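Local coordinates for malonyl CoA-acyl carrier protein transacylase (Mycobacterium tuberculosis, PDB 2QC3) that catalyses transfer of the malonyl group from malonyl-CoA to holo acyl carrier protein, supplying malonyl-ACP for fatty acid biosynthesis, at residues T257-T262 against K280-G285; T221-S224 against K229-T232; K123-E128 against G189-F194. One frame throughout, in Å; residues are numbered along the deposited sequence.

Interaction 1 of 3, residues T257-T262 against K280-G285; sequences TLREHT and KRELRG
L283 reaches R259 and L258 with its two methyl branches, and this apolar wedge makes up much of the contact. CD2 of L283 lies 3.3 Å from R259 CA, close against the helix backbone, and also touches R259 CB at 3.8 Å. The other branch, CD1, meets L258 CB at 4.0 Å. With CG of L283 anti to its carbonyl carbon (chi1 -52°), both methyls are carried to the surface of helix 251-260 although the CA-CB bond itself does not aim at it. L283 also packs on V263 and I266 of strand 263-268.

Helices 251-260 and 275-282 thus come together beside the parallel sheet of the α/β core, and L283 follows the helix of the β-α-β crossover that joins strands 263-268 and 288-290.

The polar part is a salt bridge at the exposed margin, between R259 NH2 and E282 OE2 at 2.6 Å. Its detail is doubtful, because NH2 is modelled too near the E282 side chain. The aliphatic part of R259 runs past the backbone carbonyl of E282, with CD 3.6 Å from E282 O.

Within the first segment, H261 ND1 donates to T257 O (2.9 Å) where the helix ends. The bond is bent, with an N-H...O angle of 138°.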
ATOM      1  N   THR A 257      -6.943 -14.354   5.137  1.00 27.83           N
ATOM      2  CA  THR A 257      -6.228 -15.368   4.374  1.00 27.98           C
ATOM      3  C   THR A 257      -4.907 -15.727   5.053  1.00 28.49           C
ATOM      4  O   THR A 257      -4.467 -16.877   5.005  1.00 28.31           O
ATOM      5  CB  THR A 257      -5.953 -14.888   2.934  1.00 29.49           C
ATOM      6  OG1 THR A 257      -7.202 -14.690   2.255  1.00 29.48           O
ATOM      7  CG2 THR A 257      -5.120 -15.923   2.176  1.00 25.40           C
ATOM      8  N   LEU A 258      -4.271 -14.744   5.680  1.00 28.73           N
ATOM      9  CA  LEU A 258      -3.013 -14.991   6.379  1.00 30.74           C
ATOM     10  C   LEU A 258      -3.278 -15.973   7.515  1.00 32.77           C
ATOM     11  O   LEU A 258      -2.480 -16.874   7.776  1.00 32.09           O
ATOM     12  CB  LEU A 258      -2.449 -13.686   6.944  1.00 28.11           C
ATOM     13  CG  LEU A 258      -2.048 -12.633   5.907  1.00 25.80           C
ATOM     14  CD1 LEU A 258      -1.607 -11.351   6.609  1.00 23.78           C
ATOM     15  CD2 LEU A 258      -0.923 -13.189   5.035  1.00 24.56           C
ATOM     16  N   ARG A 259      -4.415 -15.792   8.177  1.00 36.17           N
ATOM     17  CA  ARG A 259      -4.818 -16.651   9.283  1.00 41.37           C
ATOM     18  C   ARG A 259      -4.937 -18.093   8.782  1.00 43.26           C
ATOM     19  O   ARG A 259      -4.512 -19.037   9.455  1.00 44.04           O
ATOM     20  CB  ARG A 259      -6.161 -16.173   9.845  1.00 43.00           C
ATOM     21  CG  ARG A 259      -6.427 -16.586  11.282  1.00 46.98           C
ATOM     22  CD  ARG A 259      -7.783 -16.085  11.760  1.00 49.98           C
ATOM     23  NE  ARG A 259      -8.036 -14.704  11.352  1.00 53.87           N
ATOM     24  CZ  ARG A 259      -9.104 -13.998  11.716  1.00 55.37           C
ATOM     25  NH1 ARG A 259     -10.024 -14.539  12.506  1.00 56.91           N
ATOM     26  NH2 ARG A 259      -9.264 -12.758  11.276  1.00 54.55           N
ATOM     27  N   GLU A 260      -5.511 -18.252   7.592  1.00 44.56           N
ATOM     28  CA  GLU A 260      -5.676 -19.572   6.990  1.00 46.70           C
ATOM     29  C   GLU A 260      -4.345 -20.309   6.889  1.00 47.05           C
ATOM     30  O   GLU A 260      -4.283 -21.522   7.080  1.00 47.86           O
ATOM     31  CB  GLU A 260      -6.293 -19.448   5.597  1.00 46.74           C
ATOM     32  CG  GLU A 260      -7.799 -19.277   5.595  1.00 50.13           C
ATOM     33  CD  GLU A 260      -8.351 -19.130   4.190  1.00 51.28           C
ATOM     34  OE1 GLU A 260      -7.914 -19.892   3.302  1.00 53.22           O
ATOM     35  OE2 GLU A 260      -9.223 -18.261   3.975  1.00 51.61           O
ATOM     36  N   HIS A 261      -3.286 -19.571   6.577  1.00 47.75           N
ATOM     37  CA  HIS A 261      -1.957 -20.153   6.464  1.00 47.53           C
ATOM     38  C   HIS A 261      -1.327 -20.245   7.846  1.00 48.81           C
ATOM     39  O   HIS A 261      -1.907 -19.792   8.835  1.00 49.85           O
ATOM     40  CB  HIS A 261      -1.080 -19.290   5.558  1.00 46.46           C
ATOM     41  CG  HIS A 261      -1.533 -19.256   4.134  1.00 44.96           C
ATOM     42  ND1 HIS A 261      -2.813 -18.897   3.768  1.00 45.61           N
ATOM     43  CD2 HIS A 261      -0.881 -19.546   2.981  1.00 42.64           C
ATOM     44  CE1 HIS A 261      -2.931 -18.969   2.454  1.00 42.69           C
ATOM     45  NE2 HIS A 261      -1.772 -19.360   1.954  1.00 42.34           N
ATOM     46  N   THR A 262      -0.140 -20.834   7.918  1.00 50.43           N
ATOM     47  CA  THR A 262       0.551 -20.971   9.191  1.00 51.15           C
ATOM     48  C   THR A 262       1.550 -19.837   9.360  1.00 50.31           C
ATOM     49  O   THR A 262       2.753 -20.066   9.505  1.00 51.33           O
ATOM     50  CB  THR A 262       1.291 -22.323   9.285  1.00 52.65           C
ATOM     51  OG1 THR A 262       0.377 -23.383   8.979  1.00 55.23           O
ATOM     52  CG2 THR A 262       1.842 -22.538  10.690  1.00 52.50           C
ATOM     53  N   LYS A 280      -1.970  -8.262  13.605  1.00 35.07           N
ATOM     54  CA  LYS A 280      -1.864  -8.885  14.926  1.00 37.89           C
ATOM     55  C   LYS A 280      -3.221  -9.337  15.439  1.00 37.72           C
ATOM     56  O   LYS A 280      -3.356 -10.426  15.991  1.00 37.54           O
ATOM     57  CB  LYS A 280      -1.309  -7.897  15.959  1.00 38.71           C
ATOM     58  CG  LYS A 280       0.187  -7.713  15.993  1.00 40.99           C
ATOM     59  CD  LYS A 280       0.517  -6.617  16.990  1.00 40.17           C
ATOM     60  CE  LYS A 280       2.007  -6.440  17.176  1.00 40.78           C
ATOM     61  NZ  LYS A 280       2.641  -7.581  17.860  1.00 45.32           N
ATOM     62  N   ARG A 281      -4.219  -8.478  15.266  1.00 38.60           N
ATOM     63  CA  ARG A 281      -5.560  -8.753  15.754  1.00 40.57           C
ATOM     64  C   ARG A 281      -6.140 -10.096  15.322  1.00 41.77           C
ATOM     65  O   ARG A 281      -6.861 -10.735  16.086  1.00 40.92           O
ATOM     66  CB  ARG A 281      -6.507  -7.616  15.354  1.00 41.04           C
ATOM     67  CG  ARG A 281      -7.816  -7.625  16.125  1.00 43.26           C
ATOM     68  CD  ARG A 281      -8.721  -6.436  15.791  1.00 44.88           C
ATOM     69  NE  ARG A 281      -8.222  -5.158  16.298  1.00 45.01           N
ATOM     70  CZ  ARG A 281      -7.365  -4.370  15.654  1.00 47.27           C
ATOM     71  NH1 ARG A 281      -6.897  -4.719  14.462  1.00 47.88           N
ATOM     72  NH2 ARG A 281      -6.979  -3.225  16.198  1.00 46.70           N
ATOM     73  N   GLU A 282      -5.825 -10.532  14.107  1.00 43.48           N
ATOM     74  CA  GLU A 282      -6.349 -11.800  13.614  1.00 44.41           C
ATOM     75  C   GLU A 282      -5.345 -12.928  13.814  1.00 43.99           C
ATOM     76  O   GLU A 282      -5.726 -14.087  13.985  1.00 44.20           O
ATOM     77  CB  GLU A 282      -6.713 -11.689  12.130  1.00 46.64           C
ATOM     78  CG  GLU A 282      -7.480 -10.422  11.762  1.00 51.11           C
ATOM     79  CD  GLU A 282      -8.716 -10.196  12.607  1.00 54.40           C
ATOM     80  OE1 GLU A 282      -9.277  -9.081  12.547  1.00 55.05           O
ATOM     81  OE2 GLU A 282      -9.133 -11.130  13.326  1.00 57.21           O
ATOM     82  N   LEU A 283      -4.062 -12.585  13.788  1.00 42.86           N
ATOM     83  CA  LEU A 283      -3.004 -13.572  13.969  1.00 42.86           C
ATOM     84  C   LEU A 283      -2.441 -13.419  15.375  1.00 43.59           C
ATOM     85  O   LEU A 283      -1.291 -13.034  15.548  1.00 43.30           O
ATOM     86  CB  LEU A 283      -1.891 -13.343  12.944  1.00 40.93           C
ATOM     87  CG  LEU A 283      -2.324 -13.262  11.479  1.00 41.78           C
ATOM     88  CD1 LEU A 283      -1.126 -12.918  10.619  1.00 41.30           C
ATOM     89  CD2 LEU A 283      -2.941 -14.575  11.040  1.00 39.78           C
ATOM     90  N   ARG A 284      -3.262 -13.717  16.375  1.00 44.48           N
ATOM     91  CA  ARG A 284      -2.845 -13.590  17.767  1.00 45.74           C
ATOM     92  C   ARG A 284      -1.771 -14.597  18.154  1.00 43.48           C
ATOM     93  O   ARG A 284      -1.841 -15.766  17.788  1.00 42.93           O
ATOM     94  CB  ARG A 284      -4.057 -13.743  18.688  1.00 48.48           C
ATOM     95  CG  ARG A 284      -5.120 -12.685  18.465  1.00 52.32           C
ATOM     96  CD  ARG A 284      -6.349 -12.937  19.320  1.00 55.63           C
ATOM     97  NE  ARG A 284      -7.421 -11.997  18.997  1.00 58.87           N
ATOM     98  CZ  ARG A 284      -8.661 -12.076  19.471  1.00 60.76           C
ATOM     99  NH1 ARG A 284      -9.000 -13.058  20.297  1.00 60.82           N
ATOM    100  NH2 ARG A 284      -9.565 -11.172  19.114  1.00 61.45           N
ATOM    101  N   GLY A 285      -0.776 -14.130  18.899  1.00 43.12           N
ATOM    102  CA  GLY A 285       0.300 -15.004  19.323  1.00 43.06           C
ATOM    103  C   GLY A 285       1.435 -14.998  18.323  1.00 43.27           C
ATOM    104  O   GLY A 285       2.458 -15.656  18.526  1.00 43.47           O
TER

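Interaction 2 of 3, residues T221-S224 against K229-T232; sequences TLLS and KPVT
L223 and P230 form a single antiparallel bridge as a non-hydrogen-bonded pair, their CA atoms 4.1 Å apart, with backbone bonds on either side of it. V231 N donates to L222 O at 2.8 Å; the donor nitrogen lies nearly in line with the C=O bond (C=O...N angle 178°), the N-H itself bent somewhat from the line (N-H...O 158°), whereas the bond from S224 N to K229 O is weak. L222 O also receives a CA-H...O contact from P230 CA at 3.0 Å, so two donors of different strength gather on one oxygen. A water completes the L222-V231 pairing: it accepts from L222 N and donates to V231 O, taking the place of a second direct bond.

Among the side chains, V231 packs against both L222 and S224, one methyl to each. Its CG2, placed between backbone N and carbonyl carbon, touches L222 CD2 at 3.8 Å, while CG1 approaches S224 CB at 4.1 Å. L222 extends its CG anti to the backbone N (chi1 180°), and the leucine crosses the valine obliquely before burying itself among V88, A98, Y99, A102 and V104. The CD2 branch of L223 folds back over the proline ring, 3.8 Å from P230 CD, even though its CA-CB bond leads away from the other segment. T221 CG2 lies alongside P230 CB, the two side chains pointing the same way. V231 also packs on A237 and T240 of helix 234-243.

The arrangement is a short hairpin-like return on strand 221-222, the edge strand of the parallel sheet. That strand neighbours strand 86-90, which leads into what is probably the nucleophile elbow carrying S92.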
ATOM      1  N   THR A 221       3.629 -16.781  -2.464  1.00 25.65           N
ATOM      2  CA  THR A 221       2.186 -16.593  -2.359  1.00 27.36           C
ATOM      3  C   THR A 221       1.955 -15.084  -2.269  1.00 25.95           C
ATOM      4  O   THR A 221       2.398 -14.428  -1.323  1.00 26.14           O
ATOM      5  CB  THR A 221       1.626 -17.259  -1.091  1.00 28.07           C
ATOM      6  OG1 THR A 221       2.020 -18.637  -1.066  1.00 30.25           O
ATOM      7  CG2 THR A 221       0.107 -17.165  -1.065  1.00 28.68           C
ATOM      8  N   LEU A 222       1.277 -14.540  -3.269  1.00 25.69           N
ATOM      9  CA  LEU A 222       1.003 -13.111  -3.331  1.00 23.68           C
ATOM     10  C   LEU A 222      -0.495 -12.856  -3.253  1.00 23.27           C
ATOM     11  O   LEU A 222      -1.254 -13.278  -4.132  1.00 22.80           O
ATOM     12  CB  LEU A 222       1.567 -12.539  -4.641  1.00 23.89           C
ATOM     13  CG  LEU A 222       1.413 -11.045  -4.962  1.00 23.99           C
ATOM     14  CD1 LEU A 222       2.196 -10.184  -3.965  1.00 21.74           C
ATOM     15  CD2 LEU A 222       1.927 -10.797  -6.363  1.00 23.23           C
ATOM     16  N   LEU A 223      -0.917 -12.174  -2.195  1.00 22.41           N
ATOM     17  CA  LEU A 223      -2.328 -11.852  -1.997  1.00 23.04           C
ATOM     18  C   LEU A 223      -2.692 -10.543  -2.690  1.00 24.01           C
ATOM     19  O   LEU A 223      -1.819  -9.728  -2.987  1.00 21.57           O
ATOM     20  CB  LEU A 223      -2.641 -11.735  -0.506  1.00 23.46           C
ATOM     21  CG  LEU A 223      -2.331 -12.981   0.323  1.00 22.23           C
ATOM     22  CD1 LEU A 223      -2.819 -12.771   1.752  1.00 21.98           C
ATOM     23  CD2 LEU A 223      -3.016 -14.190  -0.310  1.00 20.30           C
ATOM     24  N   SER A 224      -3.986 -10.355  -2.937  1.00 22.20           N
ATOM     25  CA  SER A 224      -4.481  -9.153  -3.589  1.00 21.95           C
ATOM     26  C   SER A 224      -5.549  -8.459  -2.747  1.00 21.10           C
ATOM     27  O   SER A 224      -6.373  -9.115  -2.112  1.00 19.91           O
ATOM     28  CB  SER A 224      -5.071  -9.505  -4.964  1.00 21.57           C
ATOM     29  OG  SER A 224      -5.663  -8.367  -5.565  1.00 21.88           O
ATOM     30  N   LYS A 229      -7.400 -12.948  -1.825  1.00 23.05           N
ATOM     31  CA  LYS A 229      -7.003 -14.241  -2.382  1.00 24.88           C
ATOM     32  C   LYS A 229      -5.728 -14.101  -3.205  1.00 26.02           C
ATOM     33  O   LYS A 229      -5.456 -13.045  -3.778  1.00 26.69           O
ATOM     34  CB  LYS A 229      -8.114 -14.810  -3.264  1.00 27.84           C
ATOM     35  CG  LYS A 229      -9.413 -15.089  -2.530  1.00 32.37           C
ATOM     36  CD  LYS A 229      -9.299 -16.252  -1.575  1.00 36.11           C
ATOM     37  CE  LYS A 229     -10.642 -16.497  -0.898  1.00 40.82           C
ATOM     38  NZ  LYS A 229     -10.620 -17.673   0.019  1.00 42.37           N
ATOM     39  N   PRO A 230      -4.929 -15.172  -3.284  1.00 26.57           N
ATOM     40  CA  PRO A 230      -3.691 -15.085  -4.059  1.00 27.61           C
ATOM     41  C   PRO A 230      -3.841 -15.002  -5.580  1.00 27.91           C
ATOM     42  O   PRO A 230      -4.781 -15.544  -6.157  1.00 26.26           O
ATOM     43  CB  PRO A 230      -2.919 -16.328  -3.617  1.00 27.92           C
ATOM     44  CG  PRO A 230      -3.987 -17.294  -3.265  1.00 28.04           C
ATOM     45  CD  PRO A 230      -5.018 -16.453  -2.558  1.00 28.50           C
ATOM     46  N   VAL A 231      -2.921 -14.276  -6.207  1.00 27.07           N
ATOM     47  CA  VAL A 231      -2.883 -14.153  -7.659  1.00 28.34           C
ATOM     48  C   VAL A 231      -1.693 -15.031  -8.004  1.00 29.10           C
ATOM     49  O   VAL A 231      -0.566 -14.757  -7.598  1.00 30.39           O
ATOM     50  CB  VAL A 231      -2.636 -12.700  -8.121  1.00 25.84           C
ATOM     51  CG1 VAL A 231      -3.937 -11.908  -8.029  1.00 24.79           C
ATOM     52  CG2 VAL A 231      -1.562 -12.044  -7.260  1.00 26.86           C
ATOM     53  N   THR A 232      -1.959 -16.100  -8.744  1.00 31.22           N
ATOM     54  CA  THR A 232      -0.944 -17.085  -9.091  1.00 32.54           C
ATOM     55  C   THR A 232      -0.197 -16.926 -10.407  1.00 32.70           C
ATOM     56  O   THR A 232       0.780 -17.638 -10.652  1.00 32.90           O
ATOM     57  CB  THR A 232      -1.571 -18.481  -9.063  1.00 33.98           C
ATOM     58  OG1 THR A 232      -2.630 -18.542 -10.027  1.00 36.71           O
ATOM     59  CG2 THR A 232      -2.151 -18.764  -7.676  1.00 35.89           C
TER
HETATM   60  O   HOH W   1       0.447 -16.168  -5.368  1.00 25.83           O

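Interaction 3 of 3, residues K123-E128 against G189-F194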
ATOM      1  N   LYS A 123      -4.156  13.365 -11.349  1.00 27.10           N
ATOM      2  CA  LYS A 123      -4.935  13.905 -12.457  1.00 27.84           C
ATOM      3  C   LYS A 123      -6.423  13.644 -12.229  1.00 27.15           C
ATOM      4  O   LYS A 123      -7.259  14.534 -12.392  1.00 25.70           O
ATOM      5  CB  LYS A 123      -4.502  13.223 -13.750  1.00 32.43           C
ATOM      6  CG  LYS A 123      -4.266  14.136 -14.927  1.00 34.83           C
ATOM      7  CD  LYS A 123      -3.653  13.336 -16.065  1.00 38.75           C
ATOM      8  CE  LYS A 123      -3.327  14.209 -17.260  1.00 41.34           C
ATOM      9  NZ  LYS A 123      -2.847  13.409 -18.421  1.00 43.51           N
ATOM     10  N   ALA A 124      -6.744  12.410 -11.848  1.00 25.33           N
ATOM     11  CA  ALA A 124      -8.125  12.016 -11.609  1.00 25.93           C
ATOM     12  C   ALA A 124      -8.779  12.787 -10.464  1.00 24.04           C
ATOM     13  O   ALA A 124      -9.972  13.066 -10.510  1.00 24.72           O
ATOM     14  CB  ALA A 124      -8.203  10.501 -11.348  1.00 22.79           C
ATOM     15  N   CYS A 125      -8.000  13.124  -9.442  1.00 24.47           N
ATOM     16  CA  CYS A 125      -8.518  13.859  -8.291  1.00 25.03           C
ATOM     17  C   CYS A 125      -9.017  15.242  -8.690  1.00 25.15           C
ATOM     18  O   CYS A 125      -9.771  15.883  -7.963  1.00 24.51           O
ATOM     19  CB  CYS A 125      -7.430  14.011  -7.225  1.00 25.87           C
ATOM     20  SG  CYS A 125      -6.923  12.461  -6.478  1.00 28.30           S
ATOM     21  N   ALA A 126      -8.592  15.691  -9.858  1.00 25.56           N
ATOM     22  CA  ALA A 126      -8.980  16.998 -10.360  1.00 26.61           C
ATOM     23  C   ALA A 126     -10.307  16.981 -11.120  1.00 25.96           C
ATOM     24  O   ALA A 126     -10.946  18.024 -11.294  1.00 27.98           O
ATOM     25  CB  ALA A 126      -7.884  17.522 -11.253  1.00 25.86           C
ATOM     26  N   THR A 127     -10.740  15.804 -11.558  1.00 24.93           N
ATOM     27  CA  THR A 127     -11.975  15.724 -12.330  1.00 24.09           C
ATOM     28  C   THR A 127     -13.236  15.769 -11.480  1.00 24.90           C
ATOM     29  O   THR A 127     -14.330  15.954 -12.004  1.00 22.86           O
ATOM     30  CB  THR A 127     -12.003  14.461 -13.226  1.00 24.74           C
ATOM     31  OG1 THR A 127     -12.074  13.284 -12.412  1.00 27.39           O
ATOM     32  CG2 THR A 127     -10.743  14.403 -14.089  1.00 23.24           C
ATOM     33  N   GLU A 128     -13.075  15.618 -10.168  1.00 24.88           N
ATOM     34  CA  GLU A 128     -14.201  15.647  -9.247  1.00 26.52           C
ATOM     35  C   GLU A 128     -13.669  15.986  -7.856  1.00 25.42           C
ATOM     36  O   GLU A 128     -12.570  15.577  -7.503  1.00 25.18           O
ATOM     37  CB  GLU A 128     -14.870  14.273  -9.203  1.00 29.66           C
ATOM     38  CG  GLU A 128     -16.359  14.321  -8.987  1.00 38.81           C
ATOM     39  CD  GLU A 128     -17.117  14.369 -10.292  1.00 41.62           C
ATOM     40  OE1 GLU A 128     -16.999  13.405 -11.072  1.00 45.39           O
ATOM     41  OE2 GLU A 128     -17.826  15.363 -10.542  1.00 45.52           O
ATOM     42  N   GLY A 189      -6.074  13.304   4.905  1.00 29.49           N
ATOM     43  CA  GLY A 189      -5.404  14.298   4.088  1.00 30.52           C
ATOM     44  C   GLY A 189      -4.987  13.775   2.727  1.00 31.74           C
ATOM     45  O   GLY A 189      -3.790  13.668   2.444  1.00 33.74           O
ATOM     46  N   VAL A 190      -5.964  13.440   1.887  1.00 28.08           N
ATOM     47  CA  VAL A 190      -5.673  12.936   0.551  1.00 26.56           C
ATOM     48  C   VAL A 190      -6.397  13.793  -0.487  1.00 25.27           C
ATOM     49  O   VAL A 190      -7.431  14.390  -0.195  1.00 24.30           O
ATOM     50  CB  VAL A 190      -6.090  11.451   0.400  1.00 27.68           C
ATOM     51  CG1 VAL A 190      -5.284  10.589   1.373  1.00 30.19           C
ATOM     52  CG2 VAL A 190      -7.581  11.291   0.654  1.00 26.40           C
ATOM     53  N   ALA A 191      -5.854  13.853  -1.694  1.00 24.35           N
ATOM     54  CA  ALA A 191      -6.443  14.679  -2.747  1.00 24.13           C
ATOM     55  C   ALA A 191      -7.726  14.149  -3.379  1.00 22.67           C
ATOM     56  O   ALA A 191      -8.432  14.893  -4.048  1.00 23.11           O
ATOM     57  CB  ALA A 191      -5.406  14.947  -3.829  1.00 23.41           C
ATOM     58  N   GLY A 192      -8.050  12.881  -3.161  1.00 22.64           N
ATOM     59  CA  GLY A 192      -9.266  12.362  -3.763  1.00 21.92           C
ATOM     60  C   GLY A 192      -9.760  11.033  -3.238  1.00 21.27           C
ATOM     61  O   GLY A 192      -9.191  10.464  -2.301  1.00 20.35           O
ATOM     62  N   ALA A 193     -10.837  10.544  -3.848  1.00 19.85           N
ATOM     63  CA  ALA A 193     -11.438   9.272  -3.458  1.00 20.16           C
ATOM     64  C   ALA A 193     -10.695   8.106  -4.089  1.00 18.50           C
ATOM     65  O   ALA A 193     -11.122   7.558  -5.108  1.00 18.44           O
ATOM     66  CB  ALA A 193     -12.912   9.234  -3.870  1.00 17.94           C
ATOM     67  N   PHE A 194      -9.583   7.722  -3.479  1.00 19.24           N
ATOM     68  CA  PHE A 194      -8.803   6.610  -4.001  1.00 20.96           C
ATOM     69  C   PHE A 194      -9.644   5.334  -3.901  1.00 19.56           C
ATOM     70  O   PHE A 194     -10.558   5.247  -3.080  1.00 18.06           O
ATOM     71  CB  PHE A 194      -7.513   6.453  -3.195  1.00 20.15           C
ATOM     72  CG  PHE A 194      -6.652   7.686  -3.176  1.00 25.07           C
ATOM     73  CD1 PHE A 194      -5.728   7.881  -2.154  1.00 24.11           C
ATOM     74  CD2 PHE A 194      -6.746   8.642  -4.187  1.00 24.77           C
ATOM     75  CE1 PHE A 194      -4.908   9.003  -2.135  1.00 27.23           C
ATOM     76  CE2 PHE A 194      -5.926   9.770  -4.176  1.00 28.97           C
ATOM     77  CZ  PHE A 194      -5.005   9.947  -3.146  1.00 26.25           C
TER
HETATM   78  O   HOH W   2     -10.651  15.539  -5.366  1.00 26.23           O
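At the C-terminal end of helix 107-125, C125 meets the loop that runs through G192 and F194 into H195, an active-site residue by similarity. With SG anti to the carbonyl carbon (chi1 -66°), the sulfur lies against the extended backbone of G192, 3.5 Å from G192 N and 3.6 Å from G192 CA; glycine, having no side chain, permits this approach. SG also packs on A191 CB, and CB of C125 sits 3.4 Å from A191 O.

Against F194 the cysteine makes a sulfur-aromatic contact at the ring edge. SG lies 3.7 Å from CE2, near the ring plane, its direction from the centroid 81° off the normal. One face of the same ring is met near its rim by G192 O, which also receives a weak hydrogen bond from F194 N across the inverse gamma turn centred on A193.

The contact therefore joins the helical part of the α/β core to the loop that follows strand 184-187 of the smaller, ferredoxin-like subdomain. F194 packs on M132 in that subdomain and on Q10 of the larger one.

Polar bridging is done by a water placed to donate to C125 O at 2.8 Å and to A191 O at 2.7 Å. More acceptors surround it than it has protons, so these bonds may be shared. On the helix side, A124 O takes both T127 OG1 (2.8 Å) and T127 N.

Interactions 1 and 2 adjoin, their centres 16 Å apart, and meet through L223: T257 CG2 touches L223 CD2 at 3.7 Å, and L258 CD2 touches L223 CD1 at 3.8 Å. The edge-strand return thereby packs against helix 251-260, which also contacts 280-285. Interaction 3 stands apart, its centre 28 Å from that of interaction 2 and 34 Å from that of interaction 1, across the centre of the chain from the latter. Interactions 2 and 3 approach the proposed active site: the side chain of F194 is about 4 Å from that of H195 and about 3 Å from a bound acetic acid molecule, probably from the crystallisation liquor, and that of S224 about 9 Å from H195.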